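Local coordinates for protein NADH kinase POS5 (Saccharomyces cerevisiae, PDB 3AFO) that phosphorylates NADH, and with about half the preference NAD+, using ATP, and is a key source of the cellular reductant NADPH, at residues Q42-T47 and P71-I76; R180-L185 and I320-T325; P294-V299 and D310-D315. All coordinates share one frame; numbering follows the deposited sequence.

Contact 1 of 3, residues Q42-T47 and P71-I76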
loop_
_atom_site.group_PDB
_atom_site.type_symbol
_atom_site.label_atom_id
_atom_site.label_comp_id
_atom_site.label_asym_id
_atom_site.label_seq_id
_atom_site.Cartn_x
_atom_site.Cartn_y
_atom_site.Cartn_z
ATOM N N GLN A 42 -43.178 20.030 -8.223
ATOM C CA GLN A 42 -44.421 19.504 -7.664
ATOM C C GLN A 42 -44.330 18.065 -7.140
ATOM O O GLN A 42 -44.723 17.805 -6.001
ATOM C CB GLN A 42 -45.561 19.597 -8.686
ATOM C CG GLN A 42 -46.107 20.997 -8.915
ATOM C CD GLN A 42 -47.387 20.969 -9.734
ATOM O OE1 GLN A 42 -47.375 20.660 -10.929
ATOM N NE2 GLN A 42 -48.507 21.275 -9.084
ATOM N N ASN A 43 -43.838 17.143 -7.975
ATOM C CA ASN A 43 -43.840 15.714 -7.661
ATOM C C ASN A 43 -42.565 15.286 -6.912
ATOM O O ASN A 43 -41.491 15.146 -7.514
ATOM C CB ASN A 43 -43.989 14.872 -8.926
ATOM C CG ASN A 43 -45.267 15.181 -9.715
ATOM O OD1 ASN A 43 -46.194 15.848 -9.227
ATOM N ND2 ASN A 43 -45.316 14.682 -10.949
ATOM N N VAL A 44 -42.695 15.081 -5.610
ATOM C CA VAL A 44 -41.549 14.740 -4.771
ATOM C C VAL A 44 -41.631 13.278 -4.345
ATOM O O VAL A 44 -42.520 12.892 -3.587
ATOM C CB VAL A 44 -41.469 15.674 -3.539
ATOM C CG1 VAL A 44 -40.266 15.321 -2.642
ATOM C CG2 VAL A 44 -41.378 17.143 -3.992
ATOM N N TYR A 45 -40.703 12.469 -4.849
ATOM C CA TYR A 45 -40.572 11.064 -4.453
ATOM C C TYR A 45 -39.640 10.909 -3.242
ATOM O O TYR A 45 -38.489 11.357 -3.265
ATOM C CB TYR A 45 -40.075 10.229 -5.632
ATOM C CG TYR A 45 -39.792 8.769 -5.348
ATOM C CD1 TYR A 45 -40.682 7.990 -4.613
ATOM C CD2 TYR A 45 -38.649 8.156 -5.861
ATOM C CE1 TYR A 45 -40.430 6.648 -4.371
ATOM C CE2 TYR A 45 -38.389 6.807 -5.631
ATOM C CZ TYR A 45 -39.283 6.062 -4.884
ATOM O OH TYR A 45 -39.042 4.728 -4.645
ATOM N N ILE A 46 -40.150 10.269 -2.192
ATOM C CA ILE A 46 -39.401 10.139 -0.944
ATOM C C ILE A 46 -39.156 8.678 -0.621
ATOM O O ILE A 46 -40.092 7.868 -0.602
ATOM C CB ILE A 46 -40.121 10.818 0.257
ATOM C CG1 ILE A 46 -40.599 12.221 -0.115
ATOM C CG2 ILE A 46 -39.191 10.884 1.481
ATOM C CD1 ILE A 46 -41.638 12.770 0.826
ATOM N N THR A 47 -37.889 8.344 -0.380
ATOM C CA THR A 47 -37.500 6.994 0.011
ATOM C C THR A 47 -36.778 7.049 1.349
ATOM O O THR A 47 -36.202 8.077 1.709
ATOM C CB THR A 47 -36.564 6.344 -1.032
ATOM O OG1 THR A 47 -35.287 6.991 -1.004
ATOM C CG2 THR A 47 -37.144 6.471 -2.412
ATOM N N PRO A 71 -48.854 23.552 -0.834
ATOM C CA PRO A 71 -50.051 22.901 -1.392
ATOM C C PRO A 71 -49.854 22.304 -2.787
ATOM O O PRO A 71 -50.440 21.273 -3.091
ATOM C CB PRO A 71 -51.100 24.027 -1.446
ATOM C CG PRO A 71 -50.459 25.247 -0.893
ATOM C CD PRO A 71 -49.166 24.865 -0.238
ATOM N N GLU A 72 -49.030 22.938 -3.618
ATOM C CA GLU A 72 -48.780 22.449 -4.984
ATOM C C GLU A 72 -48.008 21.113 -5.047
ATOM O O GLU A 72 -47.985 20.445 -6.092
ATOM C CB GLU A 72 -48.068 23.531 -5.817
ATOM C CG GLU A 72 -46.550 23.685 -5.553
ATOM C CD GLU A 72 -46.206 24.612 -4.383
ATOM O OE1 GLU A 72 -47.025 24.778 -3.447
ATOM O OE2 GLU A 72 -45.093 25.178 -4.406
ATOM N N VAL A 73 -47.398 20.722 -3.927
ATOM C CA VAL A 73 -46.528 19.540 -3.888
ATOM C C VAL A 73 -47.294 18.227 -3.774
ATOM O O VAL A 73 -48.220 18.097 -2.975
ATOM C CB VAL A 73 -45.437 19.665 -2.779
ATOM C CG1 VAL A 73 -44.855 18.295 -2.394
ATOM C CG2 VAL A 73 -44.335 20.602 -3.240
ATOM N N ASN A 74 -46.890 17.256 -4.587
ATOM C CA ASN A 74 -47.446 15.915 -4.539
ATOM C C ASN A 74 -46.406 14.922 -4.061
ATOM O O ASN A 74 -45.321 14.834 -4.639
ATOM C CB ASN A 74 -47.979 15.512 -5.914
ATOM C CG ASN A 74 -48.936 16.553 -6.486
ATOM O OD1 ASN A 74 -49.924 16.919 -5.844
ATOM N ND2 ASN A 74 -48.621 17.063 -7.673
ATOM N N VAL A 75 -46.763 14.164 -3.019
ATOM C CA VAL A 75 -45.863 13.204 -2.368
ATOM C C VAL A 75 -46.022 11.801 -2.946
ATOM O O VAL A 75 -47.120 11.221 -2.942
ATOM C CB VAL A 75 -46.097 13.161 -0.828
ATOM C CG1 VAL A 75 -45.433 11.932 -0.190
ATOM C CG2 VAL A 75 -45.627 14.443 -0.160
ATOM N N ILE A 76 -44.911 11.255 -3.430
ATOM C CA ILE A 76 -44.861 9.898 -3.936
ATOM C C ILE A 76 -43.980 9.046 -3.013
ATOM O O ILE A 76 -42.881 9.466 -2.645
ATOM C CB ILE A 76 -44.256 9.850 -5.356
ATOM C CG1 ILE A 76 -44.925 10.885 -6.281
ATOM C CG2 ILE A 76 -44.362 8.451 -5.911
ATOM C CD1 ILE A 76 -44.127 11.193 -7.589
#
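Ile76 reaches over the neighbouring strand with both branches of its side chain. Its CD1 rests on CB of Asn43, and its CG2 lies 3.9 Å from CD1 of the Tyr45 ring. Chi1 of -49° sets CG1 beside the backbone N and sends CD1 back toward Asn43, while CG2 faces the tyrosine. The ring also turns its edge to the backbone: Tyr45 CD1 is 3.3 Å from Ile76 O, near the ring plane. On the same face Asn43 and Asn74 run side by side, their amide planes turned 48° apart. Asn74 ND2 gives Asn43 OD1 a nearly straight hydrogen bond of 3.1 Å. Asn43 ND2 is taken by Arg114 O, so both ends of this buried amide are held. The other face is apolar. Val44 CG2 meets Val73 CG1 at 4.0 Å, and Ile46 CD1 touches Val75 CG1; helix 53-69 covers Ile46 and Val75. At the Gln42 end of the pair, Gln42 NE2 bonds to Glu72 O, bent at the hydrogen to 137°. Four backbone bonds join the strands, from Asn74 N to Gln42 O (2.6 Å), Val44 N to Asn74 O, Ile76 N to Val44 O and Ile46 N to Ile76 O. Strand 43-48, helix 53-69 and strand 74-76 form a beta-alpha-beta unit at one margin of the parallel sheet in the N-terminal alpha/beta domain of this NAD kinase.

Contact 2 of 3, residues R180-L185 and I320-T325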
loop_
_atom_site.group_PDB
_atom_site.type_symbol
_atom_site.label_atom_id
_atom_site.label_comp_id
_atom_site.label_asym_id
_atom_site.label_seq_id
_atom_site.Cartn_x
_atom_site.Cartn_y
_atom_site.Cartn_z
ATOM N N ARG A 180 -22.368 8.128 -14.116
ATOM C CA ARG A 180 -22.834 6.758 -13.924
ATOM C C ARG A 180 -22.081 5.808 -14.849
ATOM O O ARG A 180 -21.748 6.174 -15.986
ATOM C CB ARG A 180 -24.321 6.645 -14.265
ATOM C CG ARG A 180 -25.281 7.201 -13.229
ATOM C CD ARG A 180 -26.716 6.739 -13.516
ATOM N NE ARG A 180 -27.252 7.341 -14.738
ATOM C CZ ARG A 180 -28.464 7.096 -15.240
ATOM N NH1 ARG A 180 -29.294 6.259 -14.622
ATOM N NH2 ARG A 180 -28.852 7.697 -16.363
ATOM N N LEU A 181 -21.839 4.592 -14.359
ATOM C CA LEU A 181 -21.332 3.497 -15.181
ATOM C C LEU A 181 -22.478 2.597 -15.661
ATOM O O LEU A 181 -23.547 2.531 -15.039
ATOM C CB LEU A 181 -20.315 2.652 -14.411
ATOM C CG LEU A 181 -18.973 3.259 -13.987
ATOM C CD1 LEU A 181 -18.153 2.230 -13.214
ATOM C CD2 LEU A 181 -18.187 3.767 -15.178
ATOM N N GLU A 182 -22.237 1.917 -16.774
ATOM C CA GLU A 182 -23.141 0.894 -17.277
ATOM C C GLU A 182 -22.430 -0.438 -17.254
ATOM O O GLU A 182 -21.300 -0.550 -17.732
ATOM C CB GLU A 182 -23.564 1.203 -18.710
ATOM C CG GLU A 182 -24.536 2.337 -18.850
ATOM C CD GLU A 182 -25.055 2.467 -20.280
ATOM O OE1 GLU A 182 -24.797 1.567 -21.113
ATOM O OE2 GLU A 182 -25.713 3.478 -20.569
ATOM N N CYS A 183 -23.078 -1.437 -16.669
ATOM C CA CYS A 183 -22.599 -2.810 -16.723
ATOM C C CYS A 183 -23.474 -3.600 -17.698
ATOM O O CYS A 183 -24.697 -3.656 -17.535
ATOM C CB CYS A 183 -22.644 -3.448 -15.333
ATOM S SG CYS A 183 -22.179 -5.182 -15.283
ATOM N N HIS A 184 -22.847 -4.191 -18.709
ATOM C CA HIS A 184 -23.536 -5.066 -19.661
ATOM C C HIS A 184 -23.104 -6.501 -19.392
ATOM O O HIS A 184 -21.944 -6.856 -19.620
ATOM C CB HIS A 184 -23.176 -4.677 -21.099
ATOM C CG HIS A 184 -23.694 -3.335 -21.515
ATOM N ND1 HIS A 184 -23.372 -2.169 -20.851
ATOM C CD2 HIS A 184 -24.503 -2.972 -22.536
ATOM C CE1 HIS A 184 -23.971 -1.150 -21.439
ATOM N NE2 HIS A 184 -24.657 -1.610 -22.468
ATOM N N LEU A 185 -24.014 -7.320 -18.873
ATOM C CA LEU A 185 -23.709 -8.731 -18.642
ATOM C C LEU A 185 -24.102 -9.585 -19.843
ATOM O O LEU A 185 -25.261 -9.584 -20.259
ATOM C CB LEU A 185 -24.381 -9.242 -17.364
ATOM C CG LEU A 185 -24.322 -10.753 -17.085
ATOM C CD1 LEU A 185 -22.900 -11.226 -16.796
ATOM C CD2 LEU A 185 -25.236 -11.137 -15.932
ATOM N N ILE A 320 -18.789 0.490 -19.279
ATOM C CA ILE A 320 -18.532 1.763 -19.927
ATOM C C ILE A 320 -19.182 2.860 -19.092
ATOM O O ILE A 320 -20.069 2.598 -18.277
ATOM C CB ILE A 320 -19.125 1.833 -21.392
ATOM C CG1 ILE A 320 -20.629 1.488 -21.420
ATOM C CG2 ILE A 320 -18.336 0.957 -22.374
ATOM C CD1 ILE A 320 -21.367 1.928 -22.727
ATOM N N ASN A 321 -18.740 4.094 -19.310
ATOM C CA ASN A 321 -19.425 5.260 -18.787
ATOM C C ASN A 321 -20.719 5.466 -19.570
ATOM O O ASN A 321 -20.795 5.102 -20.749
ATOM C CB ASN A 321 -18.533 6.492 -18.945
ATOM C CG ASN A 321 -18.931 7.621 -18.023
ATOM O OD1 ASN A 321 -19.059 8.769 -18.448
ATOM N ND2 ASN A 321 -19.133 7.299 -16.754
ATOM N N GLU A 322 -21.732 6.028 -18.912
ATOM C CA GLU A 322 -23.004 6.373 -19.558
ATOM C C GLU A 322 -22.815 7.174 -20.862
ATOM O O GLU A 322 -23.450 6.889 -21.893
ATOM C CB GLU A 322 -23.864 7.158 -18.574
ATOM C CG GLU A 322 -25.315 7.259 -18.963
ATOM C CD GLU A 322 -26.072 8.255 -18.115
ATOM O OE1 GLU A 322 -25.525 8.696 -17.073
ATOM O OE2 GLU A 322 -27.218 8.592 -18.495
ATOM N N VAL A 323 -21.929 8.163 -20.821
ATOM C CA VAL A 323 -21.622 8.966 -22.015
ATOM C C VAL A 323 -20.120 9.079 -22.285
ATOM O O VAL A 323 -19.310 9.055 -21.354
ATOM C CB VAL A 323 -22.229 10.394 -21.931
ATOM C CG1 VAL A 323 -23.751 10.358 -22.162
ATOM C CG2 VAL A 323 -21.883 11.058 -20.595
ATOM N N GLY A 324 -19.762 9.188 -23.567
ATOM C CA GLY A 324 -18.408 9.551 -23.978
ATOM C C GLY A 324 -17.433 8.419 -24.238
ATOM O O GLY A 324 -16.243 8.670 -24.410
ATOM N N THR A 325 -17.926 7.178 -24.262
ATOM C CA THR A 325 -17.089 6.020 -24.595
ATOM C C THR A 325 -16.511 6.180 -26.006
ATOM O O THR A 325 -17.226 6.586 -26.933
ATOM C CB THR A 325 -17.872 4.687 -24.508
ATOM O OG1 THR A 325 -18.506 4.570 -23.224
ATOM C CG2 THR A 325 -16.942 3.486 -24.736
HETATM O O HOH W 1 -23.182 9.819 -16.446
#
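The Arg180 guanidinium meets the Glu322 carboxylate at its edge, with the two planes 82° apart. Arg180 NH2 bonds to Glu322 OE2 at 2.8 Å, arriving from above the carboxylate plane. Arg180 NE makes a weaker bond to Glu322 OE1. The salt bridge is therefore two-pronged but not coplanar. A bend at chi3 (-68°) turns the otherwise extended arginine chain toward the glutamate. Both groups have further partners: Arg180 NH1 bonds to Phe134 O and NH2 to Thr137 O, and Glu322 OE1 accepts from Gly353 N. A water also joins the pair, accepting from Arg180 N and donating to Glu322 OE1 at 2.7 Å. With several donors around it, the Glu322 carboxylate is probably kept ionised. The ring of His184 is met obliquely by Ile320 CD1, 4.2 Å from His184 CE1.

Strands 174-186 and 316-321 run antiparallel in the beta-rich part of the NAD kinase fold. Glu182 and Ile320 are a hydrogen-bonded pair, with Glu182 N to Ile320 O at 2.7 Å and Ile320 N to Glu182 O at 3.1 Å. Leu181 and Asn321 form the next, non-hydrogen-bonded pair. One step on, Glu322 N bonds to Arg180 O at 2.9 Å, where the chain leaves the strand. In one of its two conformers, Asn321 bonds through ND2 to Thr179 OG1. Glu182 and Ile320 share a face, and Glu182 CB lies 4.0 Å from Ile320 CG1. Leu181 CD2 comes 3.8 Å from Ile320 O.

Contact 3 of 3, residues P294-V299 and D310-D315; sequences PVNSVV and DLDVGD
Val313 CG2 packs on Val298 CG2 at 4.1 Å on the tighter, more buried side. Leu311 N bonds to Val299 O at 2.7 Å there, and Leu311 touches Leu204 of strand 201-205. Val295 CB, 3.9 Å from Val313 CG2, forms the outer margin. Chi1 of 168° sets Val313 CG2 beside its own backbone N, facing Val295. Val313 N bonds almost straight to Val295 O at 3.0 Å. The outer side is looser and wetter. The Asn296 amide stacks on the Asp312 carboxylate with the planes 16° apart; Asn296 CG is 3.5 Å from Asp312 OD1. That same oxygen takes the Ser297 N-H at 3.0 Å, nearly along its C-O axis. An alanine in place of Asp312 would remove this acceptor and would probably leave Ser297 N without its mate and the Asn296 amide free to turn. Beside it a water links Ser297 OG to Asp310 OD2, while Asp310 OD1 pairs with Lys300. Asp315 N bonds to Asp312 O and closes the turn; Asp315 OD2 accepts from Asp312 N and also forms a salt bridge with Lys187. Val298 and Val299 both lie opposite Leu311, with a weak bond from Val298 N to Leu311 O. This is a classic beta bulge, followed within segment 310-315 by a type II beta turn from Asp312 to Asp315, at the margin of an antiparallel sheet in the C-terminal domain.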
loop_
_atom_site.group_PDB
_atom_site.type_symbol
_atom_site.label_atom_id
_atom_site.label_comp_id
_atom_site.label_asym_id
_atom_site.label_seq_id
_atom_site.Cartn_x
_atom_site.Cartn_y
_atom_site.Cartn_z
ATOM N N PRO A 294 -15.373 -26.631 -9.333
ATOM C CA PRO A 294 -16.558 -26.264 -10.127
ATOM C C PRO A 294 -16.328 -25.081 -11.084
ATOM O O PRO A 294 -15.453 -24.241 -10.844
ATOM C CB PRO A 294 -17.577 -25.862 -9.055
ATOM C CG PRO A 294 -17.218 -26.701 -7.857
ATOM C CD PRO A 294 -15.756 -27.090 -7.980
ATOM N N VAL A 295 -17.116 -25.023 -12.154
ATOM C CA VAL A 295 -17.043 -23.918 -13.118
ATOM C C VAL A 295 -18.286 -23.017 -13.046
ATOM O O VAL A 295 -18.371 -21.992 -13.725
ATOM C CB VAL A 295 -16.797 -24.424 -14.570
ATOM C CG1 VAL A 295 -15.341 -24.855 -14.746
ATOM C CG2 VAL A 295 -17.761 -25.562 -14.934
ATOM N N ASN A 296 -19.243 -23.405 -12.207
ATOM C CA ASN A 296 -20.467 -22.625 -12.019
ATOM C C ASN A 296 -20.467 -21.862 -10.701
ATOM O O ASN A 296 -19.861 -22.309 -9.723
ATOM C CB ASN A 296 -21.705 -23.525 -12.122
ATOM C CG ASN A 296 -22.202 -23.686 -13.560
ATOM O OD1 ASN A 296 -23.406 -23.640 -13.818
ATOM N ND2 ASN A 296 -21.274 -23.869 -14.502
ATOM N N SER A 297 -21.141 -20.711 -10.686
ATOM C CA SER A 297 -21.261 -19.862 -9.489
ATOM C C SER A 297 -19.904 -19.522 -8.875
ATOM O O SER A 297 -19.784 -19.353 -7.660
ATOM C CB SER A 297 -22.159 -20.528 -8.434
ATOM O OG SER A 297 -23.483 -20.674 -8.909
ATOM N N VAL A 298 -18.883 -19.422 -9.718
ATOM C CA VAL A 298 -17.521 -19.202 -9.228
ATOM C C VAL A 298 -17.273 -17.745 -8.818
ATOM O O VAL A 298 -16.335 -17.460 -8.049
ATOM C CB VAL A 298 -16.438 -19.722 -10.219
ATOM C CG1 VAL A 298 -16.557 -21.232 -10.378
ATOM C CG2 VAL A 298 -16.533 -19.020 -11.590
ATOM N N VAL A 299 -18.120 -16.844 -9.323
ATOM C CA VAL A 299 -18.001 -15.410 -9.055
ATOM C C VAL A 299 -19.362 -14.741 -8.876
ATOM O O VAL A 299 -20.310 -15.033 -9.605
ATOM C CB VAL A 299 -17.277 -14.675 -10.198
ATOM C CG1 VAL A 299 -16.847 -13.299 -9.733
ATOM C CG2 VAL A 299 -16.076 -15.469 -10.682
ATOM N N ASP A 310 -24.915 -14.912 -9.606
ATOM C CA ASP A 310 -23.700 -15.679 -9.644
ATOM C C ASP A 310 -23.387 -15.898 -11.107
ATOM O O ASP A 310 -24.296 -16.094 -11.924
ATOM C CB ASP A 310 -23.877 -16.968 -8.864
ATOM C CG ASP A 310 -24.180 -16.697 -7.411
ATOM O OD1 ASP A 310 -24.117 -15.506 -7.029
ATOM O OD2 ASP A 310 -24.482 -17.641 -6.656
ATOM N N LEU A 311 -22.108 -15.783 -11.441
ATOM C CA LEU A 311 -21.648 -15.929 -12.810
ATOM C C LEU A 311 -20.838 -17.202 -12.951
ATOM O O LEU A 311 -20.264 -17.707 -11.977
ATOM C CB LEU A 311 -20.816 -14.719 -13.257
ATOM C CG LEU A 311 -21.432 -13.315 -13.243
ATOM C CD1 LEU A 311 -20.499 -12.325 -13.961
ATOM C CD2 LEU A 311 -22.834 -13.287 -13.851
ATOM N N ASP A 312 -20.809 -17.709 -14.179
ATOM C CA ASP A 312 -20.106 -18.933 -14.532
ATOM C C ASP A 312 -18.902 -18.613 -15.411
ATOM O O ASP A 312 -18.843 -17.559 -16.044
ATOM C CB ASP A 312 -21.055 -19.889 -15.282
ATOM C CG ASP A 312 -22.416 -20.020 -14.599
ATOM O OD1 ASP A 312 -22.453 -20.185 -13.361
ATOM O OD2 ASP A 312 -23.448 -19.946 -15.294
ATOM N N VAL A 313 -17.948 -19.535 -15.443
ATOM C CA VAL A 313 -16.834 -19.475 -16.384
ATOM C C VAL A 313 -17.384 -19.272 -17.795
ATOM O O VAL A 313 -18.278 -20.007 -18.231
ATOM C CB VAL A 313 -15.986 -20.773 -16.305
ATOM C CG1 VAL A 313 -15.008 -20.874 -17.473
ATOM C CG2 VAL A 313 -15.249 -20.847 -14.975
ATOM N N GLY A 314 -16.865 -18.256 -18.487
ATOM C CA GLY A 314 -17.303 -17.918 -19.831
ATOM C C GLY A 314 -18.212 -16.705 -19.929
ATOM O O GLY A 314 -18.321 -16.108 -21.002
ATOM N N ASP A 315 -18.879 -16.346 -18.829
ATOM C CA ASP A 315 -19.664 -15.115 -18.768
ATOM C C ASP A 315 -18.707 -13.921 -18.928
ATOM O O ASP A 315 -17.523 -14.027 -18.607
ATOM C CB ASP A 315 -20.404 -14.998 -17.422
ATOM C CG ASP A 315 -21.534 -16.035 -17.247
ATOM O OD1 ASP A 315 -21.843 -16.797 -18.187
ATOM O OD2 ASP A 315 -22.108 -16.095 -16.139
HETATM O O HOH W 2 -25.751 -19.527 -7.657
#

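The three contacts sample both halves of the kinase. Contact 1 lies in the parallel sheet of the N-terminal domain; its centre is 30 Å from that of contact 2 and 43 Å from that of contact 3. Contacts 1 and 3 sit on opposite sides of the chain's centre. Contacts 2 and 3 touch: Leu185 CD1 packs on Leu311 CD2 at 3.6 Å. Strands 306-311 and 316-321 follow each other, so the turn in contact 3 leads into the strand of contact 2. A bound NADH lies about 10 Å from the side chain of Leu181 in contact 2, and one lies about 12 Å from that of Val298 in contact 3.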